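PDB 6IMP: RTX toxin RtxA from Vibrio vulnificus MO6-24/O, which is a secreted multifunctional virulence toxin whose alpha/beta-hydrolase effector domain, the part described here, probably acts as a hydrolase within host cells. Local coordinates for residues Thr250-Leu255 / Tyr277-Glu282; Ile172-Tyr177 / Ser199-Asp204; Ser209-Ile214 / Ala232-Phe237; Ala184-Arg189 / Glu240-Gly245; Arg48-Ile53 / Ala112-Ser117. All coordinates share one frame; numbering follows the deposited sequence.

Interaction 1: Thr250-Leu255 / Tyr277-Glu282; sequences TPILLL and YNVTGE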
# COMPACT_ATOMS: atom_id res chain seq x y z
N THR A 250 -19.11 -2.87 0.70
CA THR A 250 -17.87 -3.14 1.43
C THR A 250 -17.34 -1.87 2.08
O THR A 250 -17.25 -0.83 1.42
CB THR A 250 -16.78 -3.76 0.53
OG1 THR A 250 -17.34 -4.78 -0.30
CG2 THR A 250 -15.68 -4.38 1.40
N PRO A 251 -17.01 -1.94 3.39
CA PRO A 251 -16.49 -0.79 4.11
C PRO A 251 -15.21 -0.20 3.50
O PRO A 251 -14.16 -0.85 3.48
CB PRO A 251 -16.23 -1.33 5.53
CG PRO A 251 -16.41 -2.81 5.45
CD PRO A 251 -17.33 -3.05 4.31
N ILE A 252 -15.34 1.03 3.00
CA ILE A 252 -14.22 1.81 2.51
C ILE A 252 -14.10 3.12 3.30
O ILE A 252 -14.77 4.10 2.98
CB ILE A 252 -14.41 2.13 1.00
CG1 ILE A 252 -14.53 0.83 0.21
CG2 ILE A 252 -13.27 3.01 0.47
CD1 ILE A 252 -14.98 1.02 -1.22
N LEU A 253 -13.26 3.15 4.33
CA LEU A 253 -12.86 4.43 4.91
C LEU A 253 -11.93 5.12 3.93
O LEU A 253 -11.12 4.49 3.28
CB LEU A 253 -12.17 4.26 6.26
CG LEU A 253 -11.79 5.57 7.00
CD1 LEU A 253 -12.99 6.45 7.28
CD2 LEU A 253 -11.05 5.28 8.30
N LEU A 254 -12.06 6.43 3.84
CA LEU A 254 -11.23 7.20 2.93
C LEU A 254 -10.78 8.50 3.61
O LEU A 254 -11.56 9.45 3.75
CB LEU A 254 -11.99 7.47 1.64
CG LEU A 254 -11.38 8.47 0.64
CD1 LEU A 254 -10.01 8.02 0.16
CD2 LEU A 254 -12.33 8.65 -0.55
N LEU A 255 -9.52 8.54 4.03
CA LEU A 255 -8.96 9.74 4.63
C LEU A 255 -7.99 10.40 3.67
O LEU A 255 -6.98 9.82 3.29
CB LEU A 255 -8.27 9.39 5.94
CG LEU A 255 -9.07 8.50 6.90
CD1 LEU A 255 -8.39 8.45 8.25
CD2 LEU A 255 -10.50 8.97 7.08
N TYR A 277 -21.06 2.94 -3.52
CA TYR A 277 -20.06 2.34 -2.63
C TYR A 277 -20.27 2.85 -1.21
O TYR A 277 -20.48 4.05 -0.99
CB TYR A 277 -18.63 2.67 -3.08
CG TYR A 277 -18.21 2.10 -4.44
CD1 TYR A 277 -17.94 0.74 -4.62
CD2 TYR A 277 -18.02 2.96 -5.53
CE1 TYR A 277 -17.54 0.23 -5.86
CE2 TYR A 277 -17.62 2.47 -6.78
CZ TYR A 277 -17.38 1.11 -6.94
OH TYR A 277 -16.96 0.65 -8.18
N ASN A 278 -20.23 1.93 -0.25
CA ASN A 278 -20.32 2.27 1.15
C ASN A 278 -18.97 2.93 1.57
O ASN A 278 -17.99 2.25 1.97
CB ASN A 278 -20.63 0.98 1.93
CG ASN A 278 -20.25 1.05 3.38
OD1 ASN A 278 -19.56 0.16 3.89
ND2 ASN A 278 -20.68 2.09 4.06
N VAL A 279 -18.93 4.25 1.47
CA VAL A 279 -17.74 5.03 1.76
C VAL A 279 -17.80 5.99 2.92
O VAL A 279 -18.55 6.94 2.89
CB VAL A 279 -17.43 5.92 0.57
CG1 VAL A 279 -16.05 6.52 0.70
CG2 VAL A 279 -17.59 5.16 -0.72
N THR A 280 -16.94 5.79 3.90
CA THR A 280 -16.88 6.66 5.06
C THR A 280 -15.75 7.63 4.88
O THR A 280 -15.22 7.79 3.79
CB THR A 280 -16.57 5.89 6.35
OG1 THR A 280 -16.75 4.49 6.17
CG2 THR A 280 -17.47 6.34 7.46
N GLY A 281 -15.38 8.31 5.95
CA GLY A 281 -14.26 9.22 5.93
C GLY A 281 -14.51 10.68 5.77
O GLY A 281 -15.63 11.15 5.67
N GLU A 282 -13.42 11.41 5.78
CA GLU A 282 -13.43 12.85 5.60
C GLU A 282 -12.09 13.35 5.07
O GLU A 282 -11.09 12.62 5.09
CB GLU A 282 -13.74 13.54 6.93
CG GLU A 282 -12.61 13.48 7.96
CD GLU A 282 -13.07 13.80 9.38
OE1 GLU A 282 -12.20 13.87 10.28
OE2 GLU A 282 -14.29 13.95 9.61
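Ile252 is bonded through both of its backbone polar atoms to segment 277-282, whose end-to-end direction differs from that of 250-255 by 22°. Its N donates to Asn278 O at 3.1 Å, and its O accepts from Thr280 N at 2.9 Å. A third, weak bond, Leu254 N to Thr280 O at 3.4 Å, follows; Arg269, from helix 260-274, donates to both Thr280 O and Leu254 O. Among the apolar contacts, Val279 CG1 lies 4.3 Å from Leu254 CB and slightly farther from Ile252 CG2, while Ile252 CD1 faces Tyr277 CB. On the other face Leu253, with CG anti to the backbone N (chi1 -176°), brings CD1 over the bare backbone of Gly281, 3.3 Å from Gly281 N. The remaining contact is polar against apolar: the Asn278 amide lies obliquely across Pro251, OD1 standing 3.2 Å from Pro251 CA, but the proline N has no hydrogen to offer it. Strand 252-256 bonds to strand 200-204 on its opposite edge. This irregular, roughly parallel pairing leads into strand 282-283, the outermost strand at this margin of the alpha/beta-hydrolase sheet.

Interaction 2: Ile172-Tyr177 / Ser199-Asp204; sequences IIIHGY and SGLLLD
Leu202 N donates to Ile174 O at 2.7 Å in the middle of two parallel strands, 172-177 and 200-204, neighbours in the alpha/beta-hydrolase sheet and the two strands of a beta-alpha-beta unit whose crossover is helix 180-192. Their axes run 4.7 Å apart. Gly176 N bonds to Leu202 O, and Gly176 O receives Asp204 N. The packing is dense here, and nearly every residue is buried. On the face carrying Ile174, Leu201 CD1 lies 4.1 Å from Ile174 CB, and Ala184 of the crossover helix covers both. At the other end lies Ser199, the one residue not fully buried. Ser199 N still donates to Ile172 O, but its OG turns to Leu306 O, and Gly200 offers no side chain, so Ile173 meets bare backbone: its chi1 of 51° sets CG2 anti to the carbonyl carbon, beside the backbone N, and 3.3 Å from Gly200 O. Gly176 begins a GxSxG sequence, consistent with the nucleophile elbow that follows this strand in the fold. On the face that Ile173 shares, Leu202 CD2 stands over the middle of the His175 ring, 3.6 Å from the centroid, a CH-pi contact, and Phe104 meets the ring edge-to-face. In the ring plane, NE2 of His175 donates an almost straight bond (172°) to OD2 of Asp204 at 2.6 Å, meeting the carboxylate on its anti side but tilted out of the carboxylate plane, with the planes of the two groups turned 48° apart.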
# COMPACT_ATOMS: atom_id res chain seq x y z
N ILE A 172 -9.22 -9.16 8.91
CA ILE A 172 -8.20 -8.37 8.19
C ILE A 172 -8.77 -7.06 7.69
O ILE A 172 -9.94 -7.00 7.28
CB ILE A 172 -7.61 -9.14 6.99
CG1 ILE A 172 -6.97 -10.46 7.46
CG2 ILE A 172 -6.56 -8.29 6.26
CD1 ILE A 172 -6.66 -11.42 6.33
N ILE A 173 -7.95 -6.02 7.70
CA ILE A 173 -8.19 -4.84 6.87
C ILE A 173 -6.99 -4.49 6.01
O ILE A 173 -5.84 -4.90 6.28
CB ILE A 173 -8.61 -3.60 7.70
CG1 ILE A 173 -7.62 -3.36 8.86
CG2 ILE A 173 -10.03 -3.77 8.20
CD1 ILE A 173 -7.74 -2.00 9.51
N ILE A 174 -7.27 -3.73 4.96
CA ILE A 174 -6.25 -3.36 4.00
C ILE A 174 -6.01 -1.88 4.15
O ILE A 174 -6.89 -1.07 3.86
CB ILE A 174 -6.63 -3.76 2.55
CG1 ILE A 174 -6.98 -5.25 2.49
CG2 ILE A 174 -5.47 -3.49 1.61
CD1 ILE A 174 -7.63 -5.71 1.21
N HIS A 175 -4.86 -1.55 4.71
CA HIS A 175 -4.42 -0.18 4.84
C HIS A 175 -3.60 0.13 3.61
O HIS A 175 -2.45 -0.28 3.50
CB HIS A 175 -3.57 -0.01 6.11
CG HIS A 175 -3.23 1.42 6.42
ND1 HIS A 175 -2.92 1.84 7.70
CD2 HIS A 175 -3.15 2.52 5.63
CE1 HIS A 175 -2.67 3.14 7.68
NE2 HIS A 175 -2.80 3.57 6.44
N GLY A 176 -4.22 0.82 2.67
CA GLY A 176 -3.55 1.22 1.43
C GLY A 176 -3.16 2.68 1.47
O GLY A 176 -4.02 3.56 1.28
N TYR A 177 -1.89 2.95 1.76
CA TYR A 177 -1.39 4.33 1.79
C TYR A 177 -1.09 4.63 0.33
O TYR A 177 -0.62 3.77 -0.41
CB TYR A 177 -0.25 4.46 2.82
CG TYR A 177 0.57 5.75 2.76
CD1 TYR A 177 -0.02 6.99 2.99
CD2 TYR A 177 1.94 5.70 2.59
CE1 TYR A 177 0.72 8.16 2.93
CE2 TYR A 177 2.69 6.86 2.55
CZ TYR A 177 2.07 8.08 2.72
OH TYR A 177 2.83 9.23 2.69
N SER A 199 -12.36 -7.66 5.97
CA SER A 199 -13.28 -6.95 6.89
C SER A 199 -13.44 -5.48 6.56
O SER A 199 -14.41 -4.85 6.98
CB SER A 199 -12.84 -7.09 8.35
OG SER A 199 -13.86 -6.62 9.21
N GLY A 200 -12.47 -4.91 5.85
CA GLY A 200 -12.64 -3.59 5.25
C GLY A 200 -11.39 -2.99 4.66
O GLY A 200 -10.27 -3.42 4.93
N LEU A 201 -11.60 -1.95 3.86
CA LEU A 201 -10.53 -1.28 3.14
C LEU A 201 -10.36 0.12 3.68
O LEU A 201 -11.32 0.89 3.69
CB LEU A 201 -10.86 -1.21 1.65
CG LEU A 201 -10.04 -0.21 0.84
CD1 LEU A 201 -8.57 -0.60 0.83
CD2 LEU A 201 -10.58 -0.08 -0.58
N LEU A 202 -9.14 0.48 4.05
CA LEU A 202 -8.78 1.89 4.27
C LEU A 202 -7.94 2.40 3.12
O LEU A 202 -6.79 1.99 2.96
CB LEU A 202 -8.02 2.07 5.59
CG LEU A 202 -7.21 3.37 5.73
CD1 LEU A 202 -8.11 4.58 5.65
CD2 LEU A 202 -6.39 3.39 7.00
N LEU A 203 -8.50 3.33 2.36
CA LEU A 203 -7.73 4.14 1.42
C LEU A 203 -7.09 5.33 2.15
O LEU A 203 -7.71 6.39 2.30
CB LEU A 203 -8.63 4.63 0.28
CG LEU A 203 -9.31 3.55 -0.58
CD1 LEU A 203 -10.37 4.16 -1.50
CD2 LEU A 203 -8.31 2.75 -1.40
N ASP A 204 -5.87 5.14 2.63
CA ASP A 204 -5.16 6.16 3.42
C ASP A 204 -4.46 7.13 2.48
O ASP A 204 -3.44 6.79 1.90
CB ASP A 204 -4.13 5.48 4.36
CG ASP A 204 -3.28 6.49 5.17
OD1 ASP A 204 -3.61 7.70 5.17
OD2 ASP A 204 -2.28 6.06 5.81

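Interaction 3: Ser209-Ile214 / Ala232-Phe237; sequences SMTKAI and AVNGQF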
# COMPACT_ATOMS: atom_id res chain seq x y z
N SER A 209 -5.26 8.04 -9.05
CA SER A 209 -4.81 7.60 -10.35
C SER A 209 -3.38 8.12 -10.44
O SER A 209 -3.05 9.14 -9.84
CB SER A 209 -5.69 8.18 -11.47
OG SER A 209 -5.28 9.49 -11.84
N MET A 210 -2.54 7.44 -11.16
CA MET A 210 -1.18 7.92 -11.35
C MET A 210 -1.13 9.25 -12.09
O MET A 210 -0.26 10.07 -11.83
CB MET A 210 -0.39 6.88 -12.10
CG MET A 210 1.01 7.33 -12.46
SD MET A 210 2.03 7.41 -10.99
CE MET A 210 2.23 5.66 -10.68
N THR A 211 -2.04 9.44 -13.04
CA THR A 211 -2.04 10.64 -13.88
C THR A 211 -2.29 11.86 -12.98
O THR A 211 -1.53 12.84 -12.99
CB THR A 211 -3.11 10.56 -15.00
OG1 THR A 211 -4.42 10.68 -14.43
CG2 THR A 211 -3.02 9.22 -15.75
N LYS A 212 -3.30 11.72 -12.13
CA LYS A 212 -3.71 12.76 -11.20
C LYS A 212 -2.70 12.97 -10.09
O LYS A 212 -2.60 14.05 -9.52
CB LYS A 212 -5.10 12.43 -10.65
CG LYS A 212 -6.19 12.57 -11.71
CD LYS A 212 -7.54 12.03 -11.26
CE LYS A 212 -8.66 13.05 -11.46
NZ LYS A 212 -9.55 13.12 -10.27
N ALA A 213 -1.93 11.93 -9.80
CA ALA A 213 -0.80 12.05 -8.89
C ALA A 213 0.37 12.78 -9.55
O ALA A 213 1.02 13.60 -8.91
CB ALA A 213 -0.36 10.67 -8.43
N ILE A 214 0.65 12.45 -10.81
CA ILE A 214 1.70 13.11 -11.58
C ILE A 214 1.35 14.59 -11.76
O ILE A 214 2.20 15.46 -11.56
CB ILE A 214 1.93 12.41 -12.95
CG1 ILE A 214 2.75 11.13 -12.75
CG2 ILE A 214 2.66 13.34 -13.93
CD1 ILE A 214 2.64 10.12 -13.87
N ALA A 232 -0.25 9.55 -21.16
CA ALA A 232 0.27 8.26 -21.65
C ALA A 232 -0.04 7.12 -20.69
O ALA A 232 0.07 5.95 -21.05
CB ALA A 232 1.77 8.33 -21.90
N VAL A 233 -0.45 7.48 -19.47
CA VAL A 233 -0.46 6.56 -18.35
C VAL A 233 -1.84 6.49 -17.67
O VAL A 233 -2.00 5.86 -16.61
CB VAL A 233 0.70 6.94 -17.38
CG1 VAL A 233 0.32 8.05 -16.41
CG2 VAL A 233 1.23 5.72 -16.66
N ASN A 234 -2.84 7.08 -18.32
CA ASN A 234 -4.26 6.88 -17.99
C ASN A 234 -4.60 5.41 -17.75
O ASN A 234 -4.09 4.53 -18.43
CB ASN A 234 -5.15 7.42 -19.13
CG ASN A 234 -5.65 8.83 -18.87
OD1 ASN A 234 -4.86 9.77 -18.75
ND2 ASN A 234 -6.98 8.99 -18.81
N GLY A 235 -5.47 5.15 -16.77
CA GLY A 235 -5.90 3.78 -16.44
C GLY A 235 -4.94 2.98 -15.56
O GLY A 235 -5.21 1.82 -15.23
N GLN A 236 -3.81 3.59 -15.20
CA GLN A 236 -2.86 2.97 -14.29
C GLN A 236 -3.09 3.43 -12.84
O GLN A 236 -3.14 4.64 -12.55
CB GLN A 236 -1.43 3.26 -14.72
CG GLN A 236 -1.13 2.82 -16.14
CD GLN A 236 0.31 2.36 -16.35
OE1 GLN A 236 0.96 2.77 -17.30
NE2 GLN A 236 0.78 1.45 -15.48
N PHE A 237 -3.24 2.45 -11.95
CA PHE A 237 -3.48 2.71 -10.53
C PHE A 237 -4.68 3.63 -10.30
O PHE A 237 -4.64 4.51 -9.44
CB PHE A 237 -2.24 3.33 -9.87
CG PHE A 237 -0.97 2.53 -10.01
CD1 PHE A 237 -0.73 1.43 -9.19
CD2 PHE A 237 0.02 2.93 -10.89
CE1 PHE A 237 0.45 0.72 -9.30
CE2 PHE A 237 1.20 2.23 -11.00
CZ PHE A 237 1.43 1.12 -10.19
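Met210 N, in the first turn of helix 210-216, donates a nearly straight hydrogen bond (171°) to Gln236 O at 3.2 Å; it is the one backbone bond between the two segments. Beside it, Ser209 CA makes a CH...O contact with Phe237 O. Ser209 occupies the N-cap position, and its OG shares a hydrogen bond with Thr211 OG1 at 3.0 Å. On the partner side, a type II beta turn from Val233 to Gln236 presents the carbonyl, and Gln236 NE2 is hydrogen-bonded to Glu147 OE1. Both segments belong to the helical excursion between strands 200-204 and 252-256, the place where many alpha/beta hydrolases carry a lid. Apolar contacts fill the rest. Val233 CG1 lies 3.6 Å from Thr211 CG2 and meets Ile214 CD1 tip to tip at 4.0 Å. The same Thr211 methyl rests on the turn backbone, 3.3 Å from Asn234 N. Met210 runs alongside Phe237, its chain bent at chi2 and chi3 (71° and 72°), which brings CE to 3.5 Å from Phe237 CD2. Helix 31-41 packs against this pair, Leu40 touching Met210 and Tyr41 touching Phe237.

Interaction 4: Ala184-Arg189 / Glu240-Gly245; sequences AADLAR and EKNLKG
Arg189 NH1 donates to two backbone carbonyls in and just after the weakly bonded helix 239-243, Lys241 O at 2.8 Å and Lys244 O at 3.1 Å. The first is met in the carbonyl plane, on a lone pair; both acceptors lie near the guanidinium edge, somewhat tilted from its plane. A third carbonyl comes from another side: Asn242 O stands over one guanidinium face, displaced toward the rim, and at 3.2 Å from Arg189 NH1 its angle is too poor for a hydrogen bond. Three carbonyl oxygens round one cation would probably favour its charge. The arginine leaves its helix extended and bends at chi3 (73°), which lays CD against Lys244 O before the group turns in. Its position is supported within the helix by a salt bridge, NH2 of Arg189 to OD2 of Asp186 at 3.6 Å. Next to this polar patch the packing is apolar: Ala185 CB touches Asn242 CB at 3.9 Å and Leu243 CG at 4.0 Å. The Asn242 amide stands almost upright to the Asp186 carboxylate, the planes 76° apart, with ND2 3.7 Å from Asp186 CB; this amide is hydrogen-bonded to Tyr151 OH of helix 147-164. The contact thus joins helix 180-192, the crossover helix that follows strand 172-177, to helix 239-243 in the excursion before strand 252-256. Ala184 and Leu187 face the sheet, on strands 101-105 and 172-177, while beyond the short helix Leu243 rests on Leu272 of helix 260-274.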
# COMPACT_ATOMS: atom_id res chain seq x y z
N ALA A 184 -4.33 -1.54 -2.99
CA ALA A 184 -5.21 -2.08 -1.97
C ALA A 184 -6.61 -2.31 -2.54
O ALA A 184 -7.28 -3.29 -2.21
CB ALA A 184 -5.25 -1.15 -0.78
N ALA A 185 -7.06 -1.39 -3.39
CA ALA A 185 -8.36 -1.54 -4.03
C ALA A 185 -8.42 -2.81 -4.86
O ALA A 185 -9.37 -3.57 -4.73
CB ALA A 185 -8.71 -0.32 -4.88
N ASP A 186 -7.40 -3.07 -5.67
CA ASP A 186 -7.38 -4.31 -6.48
C ASP A 186 -7.36 -5.57 -5.61
O ASP A 186 -8.07 -6.54 -5.90
CB ASP A 186 -6.21 -4.32 -7.48
CG ASP A 186 -6.46 -5.27 -8.67
OD1 ASP A 186 -7.13 -6.31 -8.51
OD2 ASP A 186 -5.99 -4.96 -9.78
N LEU A 187 -6.58 -5.56 -4.54
CA LEU A 187 -6.59 -6.69 -3.61
C LEU A 187 -8.00 -6.88 -3.07
O LEU A 187 -8.57 -7.97 -3.15
CB LEU A 187 -5.61 -6.48 -2.46
CG LEU A 187 -5.41 -7.71 -1.56
CD1 LEU A 187 -4.83 -8.88 -2.33
CD2 LEU A 187 -4.51 -7.38 -0.38
N ALA A 188 -8.60 -5.80 -2.57
CA ALA A 188 -9.93 -5.89 -1.98
C ALA A 188 -10.88 -6.61 -2.95
O ALA A 188 -11.63 -7.49 -2.55
CB ALA A 188 -10.45 -4.51 -1.63
N ARG A 189 -10.79 -6.25 -4.23
CA ARG A 189 -11.61 -6.86 -5.27
C ARG A 189 -11.35 -8.35 -5.36
O ARG A 189 -12.23 -9.17 -5.08
CB ARG A 189 -11.34 -6.20 -6.64
CG ARG A 189 -12.06 -6.84 -7.81
CD ARG A 189 -12.14 -5.89 -8.99
NE ARG A 189 -10.85 -5.73 -9.67
CZ ARG A 189 -10.54 -4.73 -10.50
NH1 ARG A 189 -11.41 -3.75 -10.75
NH2 ARG A 189 -9.34 -4.68 -11.06
N GLU A 240 -10.92 3.97 -8.69
CA GLU A 240 -12.21 3.72 -9.35
C GLU A 240 -12.19 2.42 -10.17
O GLU A 240 -12.98 1.50 -9.92
CB GLU A 240 -12.54 4.91 -10.27
CG GLU A 240 -14.01 5.33 -10.29
CD GLU A 240 -14.22 6.67 -10.98
OE1 GLU A 240 -13.33 7.54 -10.89
OE2 GLU A 240 -15.29 6.85 -11.61
N LYS A 241 -11.26 2.36 -11.13
CA LYS A 241 -11.12 1.22 -12.04
C LYS A 241 -10.82 -0.07 -11.27
O LYS A 241 -11.46 -1.10 -11.51
CB LYS A 241 -10.01 1.50 -13.06
CG LYS A 241 -9.77 0.40 -14.10
CD LYS A 241 -9.01 0.95 -15.31
CE LYS A 241 -8.05 -0.06 -15.92
NZ LYS A 241 -8.76 -1.25 -16.46
N ASN A 242 -9.88 0.00 -10.33
CA ASN A 242 -9.51 -1.15 -9.52
C ASN A 242 -10.62 -1.57 -8.52
O ASN A 242 -10.53 -2.65 -7.92
CB ASN A 242 -8.22 -0.85 -8.73
CG ASN A 242 -7.01 -0.65 -9.62
OD1 ASN A 242 -7.09 -0.12 -10.73
ND2 ASN A 242 -5.85 -1.04 -9.10
N LEU A 243 -11.62 -0.72 -8.31
CA LEU A 243 -12.70 -1.02 -7.34
C LEU A 243 -13.90 -1.72 -7.98
O LEU A 243 -14.71 -2.34 -7.26
CB LEU A 243 -13.19 0.26 -6.65
CG LEU A 243 -12.52 0.67 -5.34
CD1 LEU A 243 -13.11 1.99 -4.85
CD2 LEU A 243 -12.69 -0.41 -4.28
N LYS A 244 -14.02 -1.60 -9.31
CA LYS A 244 -15.19 -2.11 -10.05
C LYS A 244 -15.32 -3.60 -9.88
O LYS A 244 -14.45 -4.35 -10.29
CB LYS A 244 -15.06 -1.80 -11.54
CG LYS A 244 -15.24 -0.34 -11.89
CD LYS A 244 -15.31 -0.12 -13.40
CE LYS A 244 -16.70 -0.42 -13.97
NZ LYS A 244 -17.16 0.65 -14.90
N GLY A 245 -16.43 -4.03 -9.29
CA GLY A 245 -16.70 -5.45 -9.12
C GLY A 245 -16.42 -5.84 -7.70
O GLY A 245 -16.56 -7.01 -7.32

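Interaction 5: Arg48-Ile53 / Ala112-Ser117; sequences RKIGEI and AEEQAS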
# COMPACT_ATOMS: atom_id res chain seq x y z
N ARG A 48 14.91 1.34 -1.82
CA ARG A 48 15.45 0.24 -1.05
C ARG A 48 15.99 0.68 0.32
O ARG A 48 16.08 -0.14 1.23
CB ARG A 48 16.52 -0.50 -1.85
CG ARG A 48 15.96 -1.22 -3.08
CD ARG A 48 16.88 -2.35 -3.52
NE ARG A 48 16.35 -3.18 -4.61
CZ ARG A 48 15.44 -4.15 -4.47
NH1 ARG A 48 14.86 -4.39 -3.29
NH2 ARG A 48 15.08 -4.87 -5.52
N LYS A 49 16.30 1.97 0.45
CA LYS A 49 16.95 2.50 1.66
C LYS A 49 16.15 2.25 2.93
O LYS A 49 14.92 2.42 2.96
CB LYS A 49 17.20 3.99 1.51
CG LYS A 49 17.85 4.64 2.72
CD LYS A 49 18.42 6.01 2.36
CE LYS A 49 19.33 6.57 3.44
NZ LYS A 49 20.56 5.75 3.63
N ILE A 50 16.86 1.82 3.97
CA ILE A 50 16.29 1.69 5.31
C ILE A 50 17.19 2.44 6.30
O ILE A 50 18.32 2.01 6.58
CB ILE A 50 16.12 0.22 5.73
CG1 ILE A 50 15.10 -0.47 4.81
CG2 ILE A 50 15.64 0.11 7.17
CD1 ILE A 50 15.09 -1.98 4.91
N GLY A 51 16.68 3.55 6.82
CA GLY A 51 17.45 4.45 7.69
C GLY A 51 17.97 3.76 8.94
O GLY A 51 17.45 2.73 9.37
N GLU A 52 19.01 4.35 9.52
CA GLU A 52 19.70 3.72 10.64
C GLU A 52 18.79 3.61 11.87
O GLU A 52 18.71 2.55 12.50
CB GLU A 52 20.97 4.48 10.99
CG GLU A 52 22.00 3.62 11.70
CD GLU A 52 23.41 4.14 11.51
OE1 GLU A 52 24.11 3.65 10.59
OE2 GLU A 52 23.81 5.05 12.27
N ILE A 53 18.10 4.69 12.19
CA ILE A 53 17.17 4.71 13.31
C ILE A 53 16.04 3.70 13.08
O ILE A 53 15.70 2.93 13.97
CB ILE A 53 16.57 6.11 13.52
CG1 ILE A 53 17.68 7.11 13.88
CG2 ILE A 53 15.49 6.09 14.60
CD1 ILE A 53 17.43 8.51 13.37
N ALA A 112 9.13 0.19 2.56
CA ALA A 112 8.00 -0.02 3.46
C ALA A 112 8.41 0.20 4.92
O ALA A 112 7.62 0.69 5.75
CB ALA A 112 7.43 -1.42 3.28
N GLU A 113 9.65 -0.17 5.23
CA GLU A 113 10.20 -0.00 6.58
C GLU A 113 9.96 1.43 7.06
O GLU A 113 9.28 1.65 8.06
CB GLU A 113 11.71 -0.32 6.58
CG GLU A 113 12.04 -1.81 6.70
CD GLU A 113 11.60 -2.64 5.50
OE1 GLU A 113 11.76 -2.17 4.35
OE2 GLU A 113 11.08 -3.77 5.72
N GLU A 114 10.44 2.37 6.27
CA GLU A 114 10.27 3.79 6.56
C GLU A 114 8.80 4.15 6.65
O GLU A 114 8.38 4.80 7.59
CB GLU A 114 10.92 4.63 5.47
CG GLU A 114 12.42 4.45 5.32
CD GLU A 114 13.18 4.85 6.57
OE1 GLU A 114 12.91 5.93 7.13
OE2 GLU A 114 14.05 4.06 7.00
N GLN A 115 8.02 3.71 5.66
CA GLN A 115 6.63 4.15 5.55
C GLN A 115 5.77 3.58 6.66
O GLN A 115 4.81 4.21 7.09
CB GLN A 115 6.06 3.78 4.17
CG GLN A 115 6.68 4.57 3.01
CD GLN A 115 6.03 4.28 1.66
OE1 GLN A 115 4.82 4.22 1.55
NE2 GLN A 115 6.86 4.14 0.62
N ALA A 116 6.11 2.40 7.17
CA ALA A 116 5.32 1.76 8.22
C ALA A 116 5.71 2.25 9.61
O ALA A 116 4.94 2.09 10.55
CB ALA A 116 5.46 0.24 8.13
N SER A 117 6.88 2.87 9.73
CA SER A 117 7.48 3.14 11.04
C SER A 117 6.65 4.10 11.86
O SER A 117 6.36 3.84 13.03
CB SER A 117 8.90 3.67 10.87
OG SER A 117 8.90 5.00 10.38
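Glu114 OE2 is gripped by two donors of the N-terminal region, the backbone N of Gly51 at 2.7 Å and the hydroxyl of Thr54. Gly51 N approaches from above the carboxylate, 39° out of its plane. Glu114 gets there by a bend at chi2 (-62°), which swings the carboxylate off its own helix toward Gly51. Since Gly51 is the N-cap of helix 52-63, the negative group sits by the amino end of that helix, where the dipole would probably favour it. Helix 112-124 is the helix following strand 101-105 of the alpha/beta-hydrolase sheet; the partner segment links helices 44-48 and 52-63, which are laid against this core. Beside the polar bond, Ile50 lies against the aliphatic part of Glu113: Ile50 CD1 is 3.5 Å from Glu113 CG, and Ile50 CG1 3.8 Å from Glu113 CB. The carboxylate of Glu113 is turned to Asn134, whose ND2 donates to OE1. Close by, Lys49 O accepts from Ser111 OG, just ahead of the helix. The backbone of Glu114 is held as well, its O accepting from both N and OG of Ser117.

Overall arrangement
Interactions 1 and 2 belong to one sheet and join directly: Pro251 O meets Leu201 N and Leu253 O meets Leu203 N, so strand 200-204 serves both. Interaction 2 is the buried centre, with regular backbone bonds and a histidine-carboxylate pair, whereas interaction 1 frays at the sheet margin and is partly exposed. Interaction 4 covers the sheet: Ala184 packs on Ile174 and Leu201, and Leu243 on Ile252, with an arginine binding backbone carbonyls. Interaction 3, in the helices between strands 200-204 and 252-256 that also supply segment 240-245, is mostly hydrophobic and touches interaction 4 through Gly235 and Lys241. Interaction 5 is the surface contact, small and carboxylate-based, its centre about 28 Å from that of interaction 1.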